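Local coordinates for protein botulinum neurotoxin type G (Clostridium botulinum, PDB 3MPP) that mediates adherence of the toxin to the host cell surface through its receptor-binding domain, a step toward delivery of the protease light chain into the cytosol, at residues N89-W103 / I176-T190. The protein carries 4 engineered substitutions. Residues are numbered along the deposited sequence; the frame is centred on the assembly and turned at random.
Sequences NEYTIISCIKNDSGW and INSSNDIDFKLINCT
Strand 90-98 pairs antiparallel with strand 181-187, Thr92 opposite Ile187 and Ser95 opposite Asp183 as hydrogen-bonded pairs; between Thr92 and Ile94 a beta bulge shifts the register by one, Ile93 lying opposite both Lys185 and Leu186, and on its other edge the strand forms a classic bulge, Ile93 and Ile94 together facing Val105 of strand 103-108. The two are neighbours in a seven-stranded antiparallel sheet of the N-terminal receptor-binding subdomain, consistent with the jelly-roll sandwich of clostridial neurotoxins. At the shift, Ile93 O accepts a hydrogen bond from Lys185 N at 2.9 Å. On the buried face Ile94 lies across Phe184: its CG2 rests over the ring, offset toward the rim, and also meets Ile182 CG2 at 3.8 Å. Strand 195-204 of the other sheet covers this group, with Phe201 meeting the Phe184 ring edge-to-face. Ile182 CD1 comes to the edge of the Trp103 indole. On the other face Thr92 and Ile187 run side by side, and Asp183 turns to Thr51 for a hydrogen bond.

At Tyr91, the Cys189 sulfur sits over one face of the ring, 4.1 Å from SG to the ring centroid. With CG of Tyr91 between its backbone N and carbonyl carbon (chi1 54°), the ring lies against Cys189 CB as well as SG. The amide of Asn89 grips the chain at two points: ND2 gives a nearly straight bond to Asn188 O, 2.8 Å long and in the amide plane, while OD1 accepts one from Thr190 N, which lies above its carbonyl plane.

At the far end, Ser101 OG accepts a hydrogen bond from Asn177 N at 2.8 Å and is also hydrogen-bonded to Ile117 O. Lys98 O, starting the type I' turn to Ser101, takes Ser101 N on one face of its carbonyl plane and Asn177 ND2 on the opposite one, the latter at 3.0 Å.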
loop_
_atom_site.group_PDB
_atom_site.type_symbol
_atom_site.label_atom_id
_atom_site.label_comp_id
_atom_site.label_asym_id
_atom_site.label_seq_id
_atom_site.Cartn_x
_atom_site.Cartn_y
_atom_site.Cartn_z
ATOM N N ASN A 89 21.977 -6.185 7.224
ATOM C CA ASN A 89 21.472 -6.349 8.592
ATOM C C ASN A 89 20.136 -7.084 8.604
ATOM O O ASN A 89 19.105 -6.528 8.226
ATOM C CB ASN A 89 21.391 -4.989 9.301
ATOM C CG ASN A 89 20.743 -5.053 10.704
ATOM O OD1 ASN A 89 19.934 -4.193 11.045
ATOM N ND2 ASN A 89 21.130 -6.032 11.519
ATOM N N GLU A 90 20.178 -8.354 8.999
ATOM C CA GLU A 90 18.963 -9.129 9.181
ATOM C C GLU A 90 18.507 -9.018 10.625
ATOM O O GLU A 90 19.293 -9.208 11.555
ATOM C CB GLU A 90 19.165 -10.602 8.792
ATOM C CG GLU A 90 17.880 -11.422 8.911
ATOM C CD GLU A 90 18.076 -12.905 8.655
ATOM O OE1 GLU A 90 19.165 -13.297 8.195
ATOM O OE2 GLU A 90 17.134 -13.680 8.917
ATOM N N TYR A 91 17.239 -8.689 10.815
ATOM C CA TYR A 91 16.704 -8.553 12.161
ATOM C C TYR A 91 15.355 -9.237 12.257
ATOM O O TYR A 91 14.562 -9.201 11.325
ATOM C CB TYR A 91 16.597 -7.076 12.579
ATOM C CG TYR A 91 15.815 -6.202 11.619
ATOM C CD1 TYR A 91 14.449 -5.981 11.795
ATOM C CD2 TYR A 91 16.445 -5.601 10.533
ATOM C CE1 TYR A 91 13.725 -5.172 10.905
ATOM C CE2 TYR A 91 15.741 -4.802 9.643
ATOM C CZ TYR A 91 14.387 -4.589 9.835
ATOM O OH TYR A 91 13.712 -3.807 8.939
ATOM N N THR A 92 15.123 -9.885 13.391
ATOM C CA THR A 92 13.861 -10.547 13.659
ATOM C C THR A 92 12.804 -9.475 13.937
ATOM O O THR A 92 13.114 -8.406 14.482
ATOM C CB THR A 92 14.027 -11.482 14.876
ATOM O OG1 THR A 92 15.094 -12.383 14.604
ATOM C CG2 THR A 92 12.764 -12.284 15.149
ATOM N N ILE A 93 11.568 -9.740 13.530
ATOM C CA ILE A 93 10.460 -8.853 13.857
ATOM C C ILE A 93 9.369 -9.593 14.621
ATOM O O ILE A 93 8.703 -9.010 15.468
ATOM C CB ILE A 93 9.849 -8.175 12.614
ATOM C CG1 ILE A 93 9.382 -9.203 11.595
ATOM C CG2 ILE A 93 10.857 -7.211 11.972
ATOM C CD1 ILE A 93 8.485 -8.594 10.510
ATOM N N ILE A 94 9.187 -10.876 14.309
ATOM C CA ILE A 94 8.196 -11.702 14.991
ATOM C C ILE A 94 8.797 -13.078 15.257
ATOM O O ILE A 94 9.400 -13.677 14.365
ATOM C CB ILE A 94 6.915 -11.885 14.153
ATOM C CG1 ILE A 94 6.380 -10.538 13.650
ATOM C CG2 ILE A 94 5.846 -12.602 14.973
ATOM C CD1 ILE A 94 5.295 -10.670 12.579
ATOM N N SER A 95 8.641 -13.583 16.476
ATOM C CA SER A 95 9.204 -14.885 16.797
ATOM C C SER A 95 8.371 -15.661 17.801
ATOM O O SER A 95 7.665 -15.083 18.631
ATOM C CB SER A 95 10.626 -14.738 17.331
ATOM O OG SER A 95 10.612 -14.301 18.677
ATOM N N CYS A 96 8.476 -16.983 17.704
ATOM C CA CYS A 96 7.835 -17.911 18.615
ATOM C C CYS A 96 8.855 -19.013 18.877
ATOM O O CYS A 96 8.891 -20.029 18.178
ATOM C CB CYS A 96 6.580 -18.486 17.967
ATOM S SG CYS A 96 5.515 -19.434 19.063
ATOM N N ILE A 97 9.684 -18.799 19.892
ATOM C CA ILE A 97 10.902 -19.574 20.080
ATOM C C ILE A 97 11.011 -20.033 21.523
ATOM O O ILE A 97 10.609 -19.325 22.443
ATOM C CB ILE A 97 12.148 -18.720 19.769
ATOM C CG1 ILE A 97 12.146 -18.248 18.305
ATOM C CG2 ILE A 97 13.437 -19.471 20.140
ATOM C CD1 ILE A 97 12.622 -19.286 17.316
ATOM N N LYS A 98 11.563 -21.223 21.712
ATOM C CA LYS A 98 11.763 -21.770 23.041
ATOM C C LYS A 98 12.961 -22.702 22.994
ATOM O O LYS A 98 13.032 -23.579 22.134
ATOM C CB LYS A 98 10.513 -22.527 23.475
ATOM C CG LYS A 98 10.635 -23.260 24.788
ATOM C CD LYS A 98 9.388 -24.084 25.013
ATOM C CE LYS A 98 9.548 -25.039 26.167
ATOM N NZ LYS A 98 8.550 -26.135 26.058
ATOM N N ASN A 99 13.900 -22.504 23.914
ATOM C CA ASN A 99 15.147 -23.258 23.900
ATOM C C ASN A 99 15.806 -23.195 22.519
ATOM O O ASN A 99 16.291 -24.209 21.997
ATOM C CB ASN A 99 14.902 -24.713 24.302
ATOM C CG ASN A 99 14.221 -24.842 25.655
ATOM O OD1 ASN A 99 14.775 -24.451 26.683
ATOM N ND2 ASN A 99 13.019 -25.411 25.659
ATOM N N ASP A 100 15.789 -22.004 21.925
ATOM C CA ASP A 100 16.435 -21.757 20.637
ATOM C C ASP A 100 15.733 -22.439 19.467
ATOM O O ASP A 100 16.262 -22.471 18.357
ATOM C CB ASP A 100 17.905 -22.181 20.684
ATOM C CG ASP A 100 18.720 -21.329 21.624
ATOM O OD1 ASP A 100 18.511 -20.100 21.629
ATOM O OD2 ASP A 100 19.570 -21.884 22.354
ATOM N N SER A 101 14.542 -22.975 19.716
ATOM C CA SER A 101 13.789 -23.681 18.682
ATOM C C SER A 101 12.360 -23.153 18.532
ATOM O O SER A 101 11.675 -22.884 19.520
ATOM C CB SER A 101 13.764 -25.181 18.971
ATOM O OG SER A 101 12.886 -25.849 18.083
ATOM N N GLY A 102 11.918 -23.015 17.282
ATOM C CA GLY A 102 10.593 -22.508 16.977
ATOM C C GLY A 102 10.594 -21.877 15.601
ATOM O O GLY A 102 11.275 -22.374 14.704
ATOM N N TRP A 103 9.849 -20.781 15.437
ATOM C CA TRP A 103 9.847 -20.035 14.179
ATOM C C TRP A 103 10.040 -18.541 14.382
ATOM O O TRP A 103 9.696 -17.985 15.426
ATOM C CB TRP A 103 8.562 -20.262 13.379
ATOM C CG TRP A 103 7.303 -19.825 14.076
ATOM C CD1 TRP A 103 6.436 -20.624 14.764
ATOM C CD2 TRP A 103 6.754 -18.498 14.132
ATOM N NE1 TRP A 103 5.391 -19.881 15.253
ATOM C CE2 TRP A 103 5.560 -18.573 14.880
ATOM C CE3 TRP A 103 7.163 -17.253 13.635
ATOM C CZ2 TRP A 103 4.769 -17.455 15.141
ATOM C CZ3 TRP A 103 6.370 -16.139 13.892
ATOM C CH2 TRP A 103 5.189 -16.247 14.637
ATOM N N ILE A 176 10.716 -29.232 16.049
ATOM C CA ILE A 176 10.615 -27.787 16.247
ATOM C C ILE A 176 9.728 -27.456 17.444
ATOM O O ILE A 176 8.526 -27.739 17.437
ATOM C CB ILE A 176 10.030 -27.073 15.007
ATOM C CG1 ILE A 176 10.617 -27.647 13.714
ATOM C CG2 ILE A 176 10.271 -25.568 15.095
ATOM C CD1 ILE A 176 12.088 -27.356 13.523
ATOM N N ASN A 177 10.325 -26.846 18.463
ATOM C CA ASN A 177 9.596 -26.459 19.670
ATOM C C ASN A 177 8.456 -25.473 19.412
ATOM O O ASN A 177 8.509 -24.669 18.474
ATOM C CB ASN A 177 10.557 -25.871 20.710
ATOM C CG ASN A 177 11.365 -26.939 21.431
ATOM O OD1 ASN A 177 11.209 -28.136 21.176
ATOM N ND2 ASN A 177 12.239 -26.506 22.335
ATOM N N SER A 178 7.425 -25.549 20.251
ATOM C CA SER A 178 6.322 -24.594 20.200
ATOM C C SER A 178 6.326 -23.748 21.468
ATOM O O SER A 178 6.468 -24.274 22.571
ATOM C CB SER A 178 4.984 -25.321 20.063
ATOM O OG SER A 178 4.668 -26.023 21.251
ATOM N N SER A 179 6.174 -22.438 21.311
ATOM C CA SER A 179 6.178 -21.536 22.457
ATOM C C SER A 179 4.794 -20.950 22.739
ATOM O O SER A 179 3.973 -20.796 21.833
ATOM C CB SER A 179 7.197 -20.416 22.251
ATOM O OG SER A 179 7.283 -19.587 23.398
ATOM N N ASN A 180 4.544 -20.635 24.007
ATOM C CA ASN A 180 3.299 -19.998 24.420
ATOM C C ASN A 180 3.300 -18.504 24.118
ATOM O O ASN A 180 2.246 -17.867 24.082
ATOM C CB ASN A 180 3.058 -20.209 25.916
ATOM C CG ASN A 180 2.824 -21.662 26.271
ATOM O OD1 ASN A 180 2.067 -22.364 25.600
ATOM N ND2 ASN A 180 3.470 -22.119 27.337
ATOM N N ASP A 181 4.487 -17.947 23.910
ATOM C CA ASP A 181 4.610 -16.519 23.639
ATOM C C ASP A 181 4.961 -16.217 22.192
ATOM O O ASP A 181 5.803 -16.889 21.587
ATOM C CB ASP A 181 5.670 -15.895 24.547
ATOM C CG ASP A 181 5.201 -15.753 25.976
ATOM O OD1 ASP A 181 3.993 -15.947 26.225
ATOM O OD2 ASP A 181 6.041 -15.446 26.847
ATOM N N ILE A 182 4.306 -15.203 21.638
ATOM C CA ILE A 182 4.744 -14.635 20.375
ATOM C C ILE A 182 5.226 -13.222 20.650
ATOM O O ILE A 182 4.464 -12.384 21.137
ATOM C CB ILE A 182 3.623 -14.616 19.327
ATOM C CG1 ILE A 182 3.185 -16.053 19.015
ATOM C CG2 ILE A 182 4.091 -13.872 18.056
ATOM C CD1 ILE A 182 1.990 -16.161 18.100
ATOM N N ASP A 183 6.498 -12.964 20.358
ATOM C CA ASP A 183 7.076 -11.646 20.589
ATOM C C ASP A 183 7.146 -10.836 19.308
ATOM O O ASP A 183 7.758 -11.260 18.325
ATOM C CB ASP A 183 8.479 -11.751 21.166
ATOM C CG ASP A 183 8.484 -12.128 22.636
ATOM O OD1 ASP A 183 7.392 -12.268 23.231
ATOM O OD2 ASP A 183 9.592 -12.285 23.192
ATOM N N PHE A 184 6.537 -9.656 19.346
ATOM C CA PHE A 184 6.646 -8.688 18.261
ATOM C C PHE A 184 7.647 -7.643 18.707
ATOM O O PHE A 184 7.395 -6.893 19.668
ATOM C CB PHE A 184 5.290 -8.059 17.980
ATOM C CG PHE A 184 4.250 -9.051 17.549
ATOM C CD1 PHE A 184 3.881 -9.155 16.219
ATOM C CD2 PHE A 184 3.651 -9.891 18.474
ATOM C CE1 PHE A 184 2.922 -10.071 15.817
ATOM C CE2 PHE A 184 2.686 -10.817 18.080
ATOM C CZ PHE A 184 2.327 -10.906 16.750
ATOM N N LYS A 185 8.794 -7.614 18.034
ATOM C CA LYS A 185 9.925 -6.822 18.501
ATOM C C LYS A 185 11.078 -6.918 17.511
ATOM O O LYS A 185 11.315 -7.976 16.950
ATOM C CB LYS A 185 10.376 -7.374 19.861
ATOM C CG LYS A 185 11.491 -6.626 20.530
ATOM C CD LYS A 185 11.917 -7.358 21.802
ATOM C CE LYS A 185 12.855 -6.512 22.650
ATOM N NZ LYS A 185 13.006 -7.075 24.022
ATOM N N LEU A 186 11.787 -5.814 17.297
ATOM C CA LEU A 186 12.987 -5.831 16.464
ATOM C C LEU A 186 14.153 -6.437 17.234
ATOM O O LEU A 186 14.531 -5.921 18.278
ATOM C CB LEU A 186 13.365 -4.415 16.014
ATOM C CG LEU A 186 12.658 -3.836 14.773
ATOM C CD1 LEU A 186 11.138 -3.971 14.841
ATOM C CD2 LEU A 186 13.061 -2.366 14.575
ATOM N N ILE A 187 14.721 -7.527 16.716
ATOM C CA ILE A 187 15.899 -8.143 17.333
ATOM C C ILE A 187 17.098 -8.082 16.400
ATOM O O ILE A 187 17.013 -8.538 15.254
ATOM C CB ILE A 187 15.658 -9.638 17.676
ATOM C CG1 ILE A 187 14.311 -9.841 18.387
ATOM C CG2 ILE A 187 16.828 -10.197 18.503
ATOM C CD1 ILE A 187 14.167 -9.060 19.671
ATOM N N ASN A 188 18.210 -7.549 16.903
ATOM C CA ASN A 188 19.462 -7.430 16.149
ATOM C C ASN A 188 19.456 -6.360 15.045
ATOM O O ASN A 188 20.287 -6.396 14.130
ATOM C CB ASN A 188 19.873 -8.780 15.549
ATOM C CG ASN A 188 19.957 -9.878 16.588
ATOM O OD1 ASN A 188 20.429 -9.657 17.710
ATOM N ND2 ASN A 188 19.492 -11.079 16.222
ATOM N N CYS A 189 18.537 -5.402 15.123
ATOM C CA CYS A 189 18.527 -4.330 14.130
ATOM C C CYS A 189 19.521 -3.237 14.531
ATOM O O CYS A 189 19.478 -2.736 15.651
ATOM C CB CYS A 189 17.121 -3.745 13.972
ATOM S SG CYS A 189 17.057 -2.439 12.732
ATOM N N THR A 190 20.410 -2.852 13.620
ATOM C CA THR A 190 21.471 -1.911 13.978
ATOM C C THR A 190 21.170 -0.445 13.621
ATOM O O THR A 190 21.920 0.457 13.974
ATOM C CB THR A 190 22.825 -2.329 13.369
ATOM O OG1 THR A 190 22.701 -2.392 11.947
ATOM C CG2 THR A 190 23.252 -3.698 13.903
HETATM O O HOH W 1 18.816 -11.648 13.352
#